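Local coordinates for protein retinol dehydratase (Spodoptera frugiperda, PDB 1FMJ) that converts retinol to anhydroretinol, a dehydration carried out by a member of the sulfotransferase family that binds retinol together with the nucleotide adenosine 3',5'-diphosphate, at residues T225-H230 / L344-M349; E119-L124 / E133-L138; Y202-Q207 / K211-M216. All coordinates share one frame; numbering follows the deposited sequence.

Contact 1. Residues T225-H230 / L344-M349; sequences TPYFEH and LRYPNM
The Y227 ring has the hydroxyl of Y346 at its edge, close to the ring plane, while one face of the F228 ring is occupied by CD2 of Y227, 3.7 Å above the plane and over the ring centre. The edge of F228 meets the isobutyl group of L344, F228 CD2 lying 4.3 Å from L344 CD2. Between the two tyrosines, whose side chains arrive from opposite directions, a short hydrogen bond of 2.7 Å joins Y227 OH to Y346 OH, and either hydroxyl could be the donor. Y346 OH also lies 3.3 Å from Y227 CE2, and Y346 CE1 passes 4.1 Å from F228 CE2, so one phenol serves both a polar and an apolar neighbour. In the sulfotransferase fold, helix 227-235 comes just before 243-247, an edge strand of the five-stranded parallel sheet; the contact fastens the last modelled residues, which follow helix 325-338, onto the first turn of that helix, with P226 at its N-cap position behind a cis peptide bond. With CG of Y227 anti to the backbone N (chi1 171°), the hydroxyl end of the phenol is carried close to Y346. W334 from helix 325-338 adds an edge-to-face partner to F228, and F247 of the edge strand does the same for Y346. A phenylalanine in place of Y346 would probably leave the Y227 hydroxyl without its short bond, its weak one to R185 O being a poor substitute. L344, besides touching F228, reaches V231 and W235 farther along helix 227-235.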
loop_
_atom_site.group_PDB
_atom_site.type_symbol
_atom_site.label_atom_id
_atom_site.label_comp_id
_atom_site.label_asym_id
_atom_site.label_seq_id
_atom_site.Cartn_x
_atom_site.Cartn_y
_atom_site.Cartn_z
ATOM N N THR A 225 6.856 -1.902 -7.844
ATOM C CA THR A 225 7.893 -0.941 -8.209
ATOM C C THR A 225 7.871 -1.072 -9.748
ATOM O O THR A 225 7.163 -1.935 -10.277
ATOM C CB THR A 225 9.291 -1.366 -7.676
ATOM O OG1 THR A 225 9.617 -2.677 -8.162
ATOM C CG2 THR A 225 9.303 -1.366 -6.144
ATOM N N PRO A 226 8.652 -0.257 -10.487
ATOM C CA PRO A 226 9.602 0.798 -10.114
ATOM C C PRO A 226 8.983 1.824 -9.177
ATOM O O PRO A 226 7.950 2.400 -9.483
ATOM C CB PRO A 226 9.981 1.415 -11.460
ATOM C CG PRO A 226 9.820 0.271 -12.421
ATOM C CD PRO A 226 8.520 -0.327 -11.956
ATOM N N TYR A 227 9.628 2.056 -8.043
ATOM C CA TYR A 227 9.127 3.010 -7.072
ATOM C C TYR A 227 8.888 4.419 -7.631
ATOM O O TYR A 227 7.803 4.984 -7.478
ATOM C CB TYR A 227 10.081 3.109 -5.884
ATOM C CG TYR A 227 9.707 4.238 -4.954
ATOM C CD1 TYR A 227 8.674 4.091 -4.033
ATOM C CD2 TYR A 227 10.339 5.478 -5.046
ATOM C CE1 TYR A 227 8.274 5.152 -3.228
ATOM C CE2 TYR A 227 9.945 6.552 -4.242
ATOM C CZ TYR A 227 8.914 6.383 -3.342
ATOM O OH TYR A 227 8.497 7.449 -2.570
ATOM N N PHE A 228 9.891 4.999 -8.272
ATOM C CA PHE A 228 9.711 6.346 -8.791
ATOM C C PHE A 228 8.688 6.512 -9.906
ATOM O O PHE A 228 8.073 7.573 -10.022
ATOM C CB PHE A 228 11.054 6.932 -9.203
ATOM C CG PHE A 228 11.866 7.406 -8.047
ATOM C CD1 PHE A 228 12.942 6.660 -7.578
ATOM C CD2 PHE A 228 11.535 8.596 -7.400
ATOM C CE1 PHE A 228 13.674 7.099 -6.484
ATOM C CE2 PHE A 228 12.264 9.035 -6.308
ATOM C CZ PHE A 228 13.335 8.287 -5.850
ATOM N N GLU A 229 8.493 5.486 -10.725
ATOM C CA GLU A 229 7.489 5.589 -11.784
ATOM C C GLU A 229 6.112 5.653 -11.129
ATOM O O GLU A 229 5.207 6.341 -11.608
ATOM C CB GLU A 229 7.564 4.391 -12.730
ATOM C CG GLU A 229 8.857 4.323 -13.542
ATOM C CD GLU A 229 9.236 5.669 -14.133
ATOM O OE1 GLU A 229 8.343 6.334 -14.705
ATOM O OE2 GLU A 229 10.420 6.064 -14.027
ATOM N N HIS A 230 5.963 4.944 -10.016
ATOM C CA HIS A 230 4.695 4.916 -9.278
ATOM C C HIS A 230 4.407 6.315 -8.737
ATOM O O HIS A 230 3.323 6.870 -8.943
ATOM C CB HIS A 230 4.796 3.892 -8.132
ATOM C CG HIS A 230 3.482 3.531 -7.506
ATOM N ND1 HIS A 230 2.665 4.459 -6.899
ATOM C CD2 HIS A 230 2.875 2.330 -7.343
ATOM C CE1 HIS A 230 1.614 3.847 -6.382
ATOM N NE2 HIS A 230 1.719 2.554 -6.637
ATOM N N LEU A 344 10.040 17.028 -8.741
ATOM C CA LEU A 344 9.735 16.179 -7.589
ATOM C C LEU A 344 10.794 16.338 -6.499
ATOM O O LEU A 344 11.994 16.214 -6.757
ATOM C CB LEU A 344 9.670 14.707 -8.012
ATOM C CG LEU A 344 9.388 13.709 -6.880
ATOM C CD1 LEU A 344 8.117 14.115 -6.151
ATOM C CD2 LEU A 344 9.266 12.305 -7.463
ATOM N N ARG A 345 10.341 16.620 -5.281
ATOM C CA ARG A 345 11.239 16.792 -4.140
ATOM C C ARG A 345 10.579 16.296 -2.854
ATOM O O ARG A 345 9.388 16.532 -2.628
ATOM C CB ARG A 345 11.608 18.271 -3.961
ATOM C CG ARG A 345 12.506 18.864 -5.053
ATOM C CD ARG A 345 13.912 18.278 -5.009
ATOM N NE ARG A 345 14.818 18.960 -5.936
ATOM C CZ ARG A 345 14.721 18.915 -7.266
ATOM N NH1 ARG A 345 13.758 18.218 -7.851
ATOM N NH2 ARG A 345 15.588 19.583 -8.014
ATOM N N TYR A 346 11.348 15.609 -2.018
ATOM C CA TYR A 346 10.821 15.129 -0.751
ATOM C C TYR A 346 11.170 16.116 0.354
ATOM O O TYR A 346 12.332 16.485 0.529
ATOM C CB TYR A 346 11.373 13.744 -0.415
ATOM C CG TYR A 346 10.824 12.659 -1.309
ATOM C CD1 TYR A 346 11.283 12.506 -2.614
ATOM C CD2 TYR A 346 9.813 11.809 -0.862
ATOM C CE1 TYR A 346 10.752 11.541 -3.452
ATOM C CE2 TYR A 346 9.274 10.841 -1.689
ATOM C CZ TYR A 346 9.748 10.711 -2.985
ATOM O OH TYR A 346 9.227 9.746 -3.812
ATOM N N PRO A 347 10.155 16.557 1.117
ATOM C CA PRO A 347 10.253 17.506 2.228
ATOM C C PRO A 347 11.407 17.261 3.204
ATOM O O PRO A 347 12.066 18.203 3.647
ATOM C CB PRO A 347 8.902 17.361 2.918
ATOM C CG PRO A 347 7.987 17.072 1.786
ATOM C CD PRO A 347 8.769 16.072 0.972
ATOM N N ASN A 348 11.644 15.999 3.538
ATOM C CA ASN A 348 12.691 15.644 4.488
ATOM C C ASN A 348 14.108 15.697 3.922
ATOM O O ASN A 348 15.059 16.009 4.645
ATOM C CB ASN A 348 12.416 14.251 5.061
ATOM N N MET A 349 14.250 15.380 2.639
ATOM C CA MET A 349 15.561 15.383 2.003
ATOM C C MET A 349 16.140 16.784 1.918
ATOM O O MET A 349 15.374 17.746 2.144
ATOM C CB MET A 349 15.465 14.786 0.600
ATOM C CG MET A 349 15.141 13.309 0.590
ATOM S SD MET A 349 14.931 12.668 -1.068
ATOM C CE MET A 349 16.604 12.739 -1.662
#

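Contact 2. Residues E119-L124 / E133-L138; sequences EYNDIL and ERYLGL. With CA (calcium ion), chain F; RTL (retinol), chain H.
Y135 sends its phenol oxygen to the backbone of the opposite segment without gaining a hydrogen bond there: Y135 OH stands 3.4 Å from N121 N, but the N-H is not aimed at the oxygen well enough for one. What remains is close van der Waals contact, with Y135 OH 3.6 Å from Y120 CB and 3.8 Å from N121 CB. The side chains of N121 and Y135 cross at about a right angle, the amide and ring planes 58° apart. A chi1 of 178° swings the Y135 ring out from helix 132-142, so that it reaches the 3-10 turn at 121-123. This turn joins two sites of the enzyme, presenting a calcium ion with side chains while its preceding tyrosine lines the retinol pocket. N121 OD1 binds the calcium ion at 2.4 Å and D122 OD1 binds it at 2.7 Å, with the backbone oxygen of E118 as a third ligand; the shared metal explains why the two side-chain oxygens sit so near each other. The Y120 ring leads off to the retinol, Y120 CD2 lying 3.5 Å from C3 in the cyclic end of the ligand. The Y120 hydroxyl is hydrogen-bonded to T33 OG1 and to the backbone N of D113, which should limit rotation of this pocket wall. At the far end of retinol, H164 and K162 bind by hydrogen bonds.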
loop_
_atom_site.group_PDB
_atom_site.type_symbol
_atom_site.label_atom_id
_atom_site.label_comp_id
_atom_site.label_asym_id
_atom_site.label_seq_id
_atom_site.Cartn_x
_atom_site.Cartn_y
_atom_site.Cartn_z
ATOM N N GLU A 119 0.228 -24.675 -1.106
ATOM C CA GLU A 119 1.581 -24.186 -0.856
ATOM C C GLU A 119 1.755 -23.054 0.157
ATOM O O GLU A 119 2.854 -22.857 0.681
ATOM C CB GLU A 119 2.198 -23.746 -2.177
ATOM C CG GLU A 119 2.238 -24.844 -3.222
ATOM C CD GLU A 119 2.627 -24.325 -4.582
ATOM O OE1 GLU A 119 3.601 -23.549 -4.661
ATOM O OE2 GLU A 119 1.968 -24.696 -5.575
ATOM N N TYR A 120 0.690 -22.323 0.457
ATOM C CA TYR A 120 0.814 -21.190 1.365
ATOM C C TYR A 120 1.007 -21.429 2.850
ATOM O O TYR A 120 1.729 -20.671 3.503
ATOM C CB TYR A 120 -0.360 -20.240 1.164
ATOM C CG TYR A 120 -0.375 -19.627 -0.209
ATOM C CD1 TYR A 120 -1.202 -20.131 -1.208
ATOM C CD2 TYR A 120 0.443 -18.548 -0.512
ATOM C CE1 TYR A 120 -1.217 -19.567 -2.478
ATOM C CE2 TYR A 120 0.437 -17.976 -1.776
ATOM C CZ TYR A 120 -0.396 -18.489 -2.753
ATOM O OH TYR A 120 -0.427 -17.915 -3.994
ATOM N N ASN A 121 0.369 -22.452 3.404
ATOM C CA ASN A 121 0.523 -22.701 4.828
ATOM C C ASN A 121 1.903 -23.250 5.145
ATOM O O ASN A 121 2.330 -23.257 6.298
ATOM C CB ASN A 121 -0.560 -23.660 5.319
ATOM C CG ASN A 121 -0.864 -24.742 4.321
ATOM O OD1 ASN A 121 -0.044 -25.629 4.075
ATOM N ND2 ASN A 121 -2.050 -24.667 3.716
ATOM N N ASP A 122 2.602 -23.692 4.106
ATOM C CA ASP A 122 3.937 -24.247 4.255
ATOM C C ASP A 122 4.984 -23.168 4.543
ATOM O O ASP A 122 6.128 -23.475 4.881
ATOM C CB ASP A 122 4.316 -25.023 2.991
ATOM C CG ASP A 122 3.309 -26.116 2.651
ATOM O OD1 ASP A 122 2.463 -26.452 3.517
ATOM O OD2 ASP A 122 3.366 -26.653 1.522
ATOM N N ILE A 123 4.593 -21.906 4.416
ATOM C CA ILE A 123 5.519 -20.808 4.671
ATOM C C ILE A 123 5.488 -20.459 6.154
ATOM O O ILE A 123 6.255 -19.615 6.621
ATOM C CB ILE A 123 5.137 -19.546 3.859
ATOM C CG1 ILE A 123 3.827 -18.956 4.392
ATOM C CG2 ILE A 123 5.009 -19.897 2.378
ATOM C CD1 ILE A 123 3.302 -17.780 3.587
ATOM N N LEU A 124 4.592 -21.114 6.887
ATOM C CA LEU A 124 4.433 -20.875 8.317
ATOM C C LEU A 124 5.279 -21.817 9.161
ATOM O O LEU A 124 5.442 -22.994 8.828
ATOM C CB LEU A 124 2.967 -21.041 8.717
ATOM C CG LEU A 124 1.930 -20.249 7.926
ATOM C CD1 LEU A 124 0.542 -20.708 8.336
ATOM C CD2 LEU A 124 2.107 -18.759 8.175
ATOM N N GLU A 133 -10.793 -22.321 9.929
ATOM C CA GLU A 133 -12.040 -21.674 9.549
ATOM C C GLU A 133 -11.789 -20.237 9.079
ATOM O O GLU A 133 -12.265 -19.822 8.021
ATOM C CB GLU A 133 -13.018 -21.669 10.727
ATOM C CG GLU A 133 -14.373 -21.074 10.386
ATOM C CD GLU A 133 -15.283 -20.915 11.600
ATOM O OE1 GLU A 133 -16.452 -20.507 11.411
ATOM O OE2 GLU A 133 -14.830 -21.186 12.739
ATOM N N ARG A 134 -11.033 -19.475 9.861
ATOM C CA ARG A 134 -10.750 -18.095 9.492
ATOM C C ARG A 134 -9.726 -18.031 8.364
ATOM O O ARG A 134 -9.854 -17.228 7.436
ATOM C CB ARG A 134 -10.234 -17.317 10.699
ATOM C CG ARG A 134 -11.202 -17.258 11.861
ATOM C CD ARG A 134 -10.647 -16.352 12.941
ATOM N NE ARG A 134 -10.511 -14.979 12.461
ATOM C CZ ARG A 134 -9.817 -14.032 13.084
ATOM N NH1 ARG A 134 -9.183 -14.305 14.220
ATOM N NH2 ARG A 134 -9.756 -12.807 12.572
ATOM N N TYR A 135 -8.714 -18.884 8.447
ATOM C CA TYR A 135 -7.670 -18.927 7.433
ATOM C C TYR A 135 -8.275 -19.154 6.052
ATOM O O TYR A 135 -7.935 -18.462 5.093
ATOM C CB TYR A 135 -6.685 -20.050 7.756
ATOM C CG TYR A 135 -5.588 -20.220 6.737
ATOM C CD1 TYR A 135 -4.595 -19.255 6.586
ATOM C CD2 TYR A 135 -5.539 -21.348 5.923
ATOM C CE1 TYR A 135 -3.580 -19.411 5.654
ATOM C CE2 TYR A 135 -4.529 -21.514 4.988
ATOM C CZ TYR A 135 -3.553 -20.543 4.859
ATOM O OH TYR A 135 -2.542 -20.714 3.943
ATOM N N LEU A 136 -9.174 -20.128 5.961
ATOM C CA LEU A 136 -9.834 -20.457 4.706
ATOM C C LEU A 136 -10.774 -19.340 4.262
ATOM O O LEU A 136 -10.925 -19.093 3.069
ATOM C CB LEU A 136 -10.610 -21.772 4.850
ATOM C CG LEU A 136 -9.753 -22.998 5.161
ATOM C CD1 LEU A 136 -10.650 -24.198 5.416
ATOM C CD2 LEU A 136 -8.802 -23.265 3.998
ATOM N N GLY A 137 -11.422 -18.685 5.225
ATOM C CA GLY A 137 -12.313 -17.586 4.891
ATOM C C GLY A 137 -11.474 -16.462 4.306
ATOM O O GLY A 137 -11.920 -15.716 3.443
ATOM N N LEU A 138 -10.236 -16.361 4.777
ATOM C CA LEU A 138 -9.300 -15.344 4.310
ATOM C C LEU A 138 -8.892 -15.651 2.869
ATOM O O LEU A 138 -8.833 -14.759 2.019
ATOM C CB LEU A 138 -8.069 -15.339 5.217
ATOM C CG LEU A 138 -7.359 -14.023 5.521
ATOM C CD1 LEU A 138 -8.367 -12.878 5.636
ATOM C CD2 LEU A 138 -6.584 -14.197 6.834
HETATM CA CA CA F . 0.214 -27.539 2.597
HETATM C C1 RTL H . -0.720 -14.565 3.054
HETATM C C2 RTL H . -0.383 -15.833 2.205
HETATM C C3 RTL H . -1.560 -16.320 1.369
HETATM C C4 RTL H . -3.012 -15.873 1.221
HETATM C C5 RTL H . -3.157 -14.647 2.127
HETATM C C6 RTL H . -2.197 -14.028 2.942
HETATM C C7 RTL H . -2.489 -12.822 3.763
HETATM C C8 RTL H . -2.477 -11.545 3.280
HETATM C C9 RTL H . -2.762 -10.348 4.083
HETATM C C10 RTL H . -2.709 -9.123 3.444
HETATM C C11 RTL H . -2.941 -7.759 3.970
HETATM C C12 RTL H . -1.945 -6.893 3.586
HETATM C C13 RTL H . -1.646 -5.462 3.800
HETATM C C14 RTL H . -0.634 -4.635 3.401
HETATM C C15 RTL H . -0.805 -3.841 2.173
HETATM O O1 RTL H . -1.396 -2.636 2.417
HETATM C C16 RTL H . 0.346 -13.593 2.510
HETATM C C17 RTL H . -0.304 -14.993 4.471
HETATM C C18 RTL H . -4.605 -14.139 2.062
HETATM C C19 RTL H . -3.102 -10.491 5.579
HETATM C C20 RTL H . -2.783 -4.904 4.672
#

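Contact 3. Residues Y202-Q207 / K211-M216; sequences YLLNKQ and KDFWEM
L204 and F213 form the tight part of this contact, their side chains crossing at about a right angle. Both methyl groups of the leucine work against the same part of the ring: L204 CD1 lies 3.8 Å from F213 CD1, and L204 CD2 is 3.9 Å from that same ring atom. The second methyl also approaches the next atom along, with 4.1 Å between L204 CD2 and F213 CE1. The extended chi1 of F213 (-174°) projects its ring from helix 210-218 to where both methyls come obliquely, from one side of the ring, onto CD1. A thinner touch follows one turn on, where the methyl CE of M216 comes to 4.5 Å from L204 CD2. The contact closes the loop between helices 187-200 and 210-218 of the sulfotransferase domain: the first helix ends in a Schellman motif with Y202, at positive phi, as its C-prime residue, and the chain then runs through L204 before entering the second. L204 accordingly packs back on F195, A198 and R199 of the helix just ended as well as forward on F213. Y222 meets the F213 ring edge-to-face, and L28 touches both L204 and M216. Toward the end of the loop the contact thins out. K206 and Q207 are exposed, and their side chains are modelled no farther than CB, as might be expected of mobile groups at the surface. D212 stays clear of 202-207 and touches N27 instead. N205, which takes no part in the packing, ties the loop to the backbone N of A30 through a hydrogen bond from OD1.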
loop_
_atom_site.group_PDB
_atom_site.type_symbol
_atom_site.label_atom_id
_atom_site.label_comp_id
_atom_site.label_asym_id
_atom_site.label_seq_id
_atom_site.Cartn_x
_atom_site.Cartn_y
_atom_site.Cartn_z
ATOM N N TYR A 202 5.385 -13.383 6.160
ATOM C CA TYR A 202 6.196 -14.512 5.726
ATOM C C TYR A 202 6.470 -14.482 4.226
ATOM O O TYR A 202 6.559 -15.529 3.597
ATOM C CB TYR A 202 5.505 -15.837 6.080
ATOM C CG TYR A 202 5.331 -16.079 7.564
ATOM C CD1 TYR A 202 4.086 -15.911 8.184
ATOM C CD2 TYR A 202 6.417 -16.443 8.357
ATOM C CE1 TYR A 202 3.936 -16.099 9.563
ATOM C CE2 TYR A 202 6.277 -16.627 9.726
ATOM C CZ TYR A 202 5.041 -16.453 10.323
ATOM O OH TYR A 202 4.927 -16.614 11.683
ATOM N N LEU A 203 6.607 -13.289 3.657
ATOM C CA LEU A 203 6.864 -13.151 2.226
ATOM C C LEU A 203 8.337 -13.339 1.863
ATOM O O LEU A 203 8.662 -13.728 0.737
ATOM C CB LEU A 203 6.410 -11.773 1.731
ATOM C CG LEU A 203 4.958 -11.366 1.983
ATOM C CD1 LEU A 203 4.706 -9.998 1.372
ATOM C CD2 LEU A 203 4.017 -12.393 1.393
ATOM N N LEU A 204 9.223 -13.067 2.817
ATOM C CA LEU A 204 10.661 -13.175 2.575
ATOM C C LEU A 204 11.306 -14.443 3.096
ATOM O O LEU A 204 10.878 -14.998 4.105
ATOM C CB LEU A 204 11.401 -11.990 3.204
ATOM C CG LEU A 204 11.086 -10.574 2.735
ATOM C CD1 LEU A 204 11.977 -9.583 3.470
ATOM C CD2 LEU A 204 11.301 -10.473 1.241
ATOM N N ASN A 205 12.354 -14.883 2.404
ATOM C CA ASN A 205 13.113 -16.052 2.821
ATOM C C ASN A 205 13.783 -15.639 4.126
ATOM O O ASN A 205 14.395 -14.574 4.202
ATOM C CB ASN A 205 14.170 -16.396 1.770
ATOM C CG ASN A 205 13.559 -16.866 0.464
ATOM O OD1 ASN A 205 12.352 -16.746 0.254
ATOM N ND2 ASN A 205 14.392 -17.396 -0.424
ATOM N N LYS A 206 13.655 -16.474 5.150
ATOM C CA LYS A 206 14.218 -16.179 6.465
ATOM C C LYS A 206 15.713 -15.857 6.452
ATOM O O LYS A 206 16.178 -15.018 7.231
ATOM C CB LYS A 206 13.937 -17.343 7.415
ATOM N N GLN A 207 16.462 -16.509 5.565
ATOM C CA GLN A 207 17.902 -16.283 5.475
ATOM C C GLN A 207 18.277 -15.020 4.697
ATOM O O GLN A 207 19.459 -14.758 4.463
ATOM C CB GLN A 207 18.579 -17.499 4.853
ATOM N N LYS A 211 19.623 -5.733 3.165
ATOM C CA LYS A 211 20.381 -5.315 1.998
ATOM C C LYS A 211 19.925 -6.065 0.757
ATOM O O LYS A 211 19.883 -5.484 -0.325
ATOM C CB LYS A 211 21.877 -5.518 2.208
ATOM C CG LYS A 211 22.703 -4.994 1.049
ATOM C CD LYS A 211 24.193 -5.115 1.312
ATOM C CE LYS A 211 24.999 -4.520 0.171
ATOM N NZ LYS A 211 26.452 -4.826 0.318
ATOM N N ASP A 212 19.587 -7.349 0.900
ATOM C CA ASP A 212 19.107 -8.118 -0.247
ATOM C C ASP A 212 17.745 -7.551 -0.637
ATOM O O ASP A 212 17.377 -7.520 -1.810
ATOM C CB ASP A 212 18.916 -9.597 0.089
ATOM C CG ASP A 212 20.200 -10.289 0.458
ATOM O OD1 ASP A 212 21.246 -9.953 -0.129
ATOM O OD2 ASP A 212 20.148 -11.186 1.328
ATOM N N PHE A 213 16.991 -7.117 0.363
ATOM C CA PHE A 213 15.676 -6.556 0.105
ATOM C C PHE A 213 15.857 -5.224 -0.623
ATOM O O PHE A 213 15.120 -4.916 -1.561
ATOM C CB PHE A 213 14.910 -6.344 1.412
ATOM C CG PHE A 213 13.491 -5.892 1.209
ATOM C CD1 PHE A 213 12.493 -6.810 0.887
ATOM C CD2 PHE A 213 13.160 -4.543 1.275
ATOM C CE1 PHE A 213 11.186 -6.387 0.631
ATOM C CE2 PHE A 213 11.852 -4.112 1.020
ATOM C CZ PHE A 213 10.868 -5.038 0.698
ATOM N N TRP A 214 16.850 -4.446 -0.191
ATOM C CA TRP A 214 17.139 -3.148 -0.799
ATOM C C TRP A 214 17.586 -3.260 -2.251
ATOM O O TRP A 214 17.216 -2.430 -3.083
ATOM C CB TRP A 214 18.207 -2.408 0.003
ATOM C CG TRP A 214 18.829 -1.255 -0.747
ATOM C CD1 TRP A 214 20.089 -1.204 -1.271
ATOM C CD2 TRP A 214 18.217 0.002 -1.050
ATOM N NE1 TRP A 214 20.302 0.010 -1.879
ATOM C CE2 TRP A 214 19.169 0.770 -1.758
ATOM C CE3 TRP A 214 16.953 0.557 -0.792
ATOM C CZ2 TRP A 214 18.900 2.067 -2.211
ATOM C CZ3 TRP A 214 16.685 1.843 -1.243
ATOM C CH2 TRP A 214 17.655 2.585 -1.945
ATOM N N GLU A 215 18.396 -4.267 -2.554
ATOM C CA GLU A 215 18.860 -4.473 -3.923
ATOM C C GLU A 215 17.649 -4.660 -4.830
ATOM O O GLU A 215 17.545 -4.061 -5.898
ATOM C CB GLU A 215 19.734 -5.725 -4.021
ATOM C CG GLU A 215 21.078 -5.644 -3.308
ATOM C CD GLU A 215 21.965 -4.535 -3.850
ATOM O OE1 GLU A 215 21.849 -4.219 -5.058
ATOM O OE2 GLU A 215 22.785 -3.994 -3.067
ATOM N N MET A 216 16.737 -5.512 -4.378
ATOM C CA MET A 216 15.524 -5.837 -5.109
ATOM C C MET A 216 14.628 -4.620 -5.247
ATOM O O MET A 216 14.206 -4.265 -6.352
ATOM C CB MET A 216 14.794 -6.970 -4.376
ATOM C CG MET A 216 13.404 -7.322 -4.893
ATOM S SD MET A 216 12.791 -8.885 -4.158
ATOM C CE MET A 216 13.163 -8.628 -2.391
#

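Along the chain the three contacts come in series: contact 2 closes first, contact 3 follows, and contact 1 ends with the C-terminal residues. Contacts 2 and 3 lie wholly within the sulfotransferase domain range, beside the ring end of retinol, which touches Y120 in contact 2 and L203 in 202-207. Their centres are about 21 Å apart, yet L124 CD2 lies 3.5 Å from Y202 CD1, so the residue after the calcium-binding turn packs on the loop leaving helix 187-200. Contact 1, across the chain's centre from contact 2 and about 35 Å from it between centres, joins the C-terminal end to helix 227-235, away from the annotated sites. Contacts 1 and 3 use consecutive helices, nearest atoms about 5 Å apart, without touching.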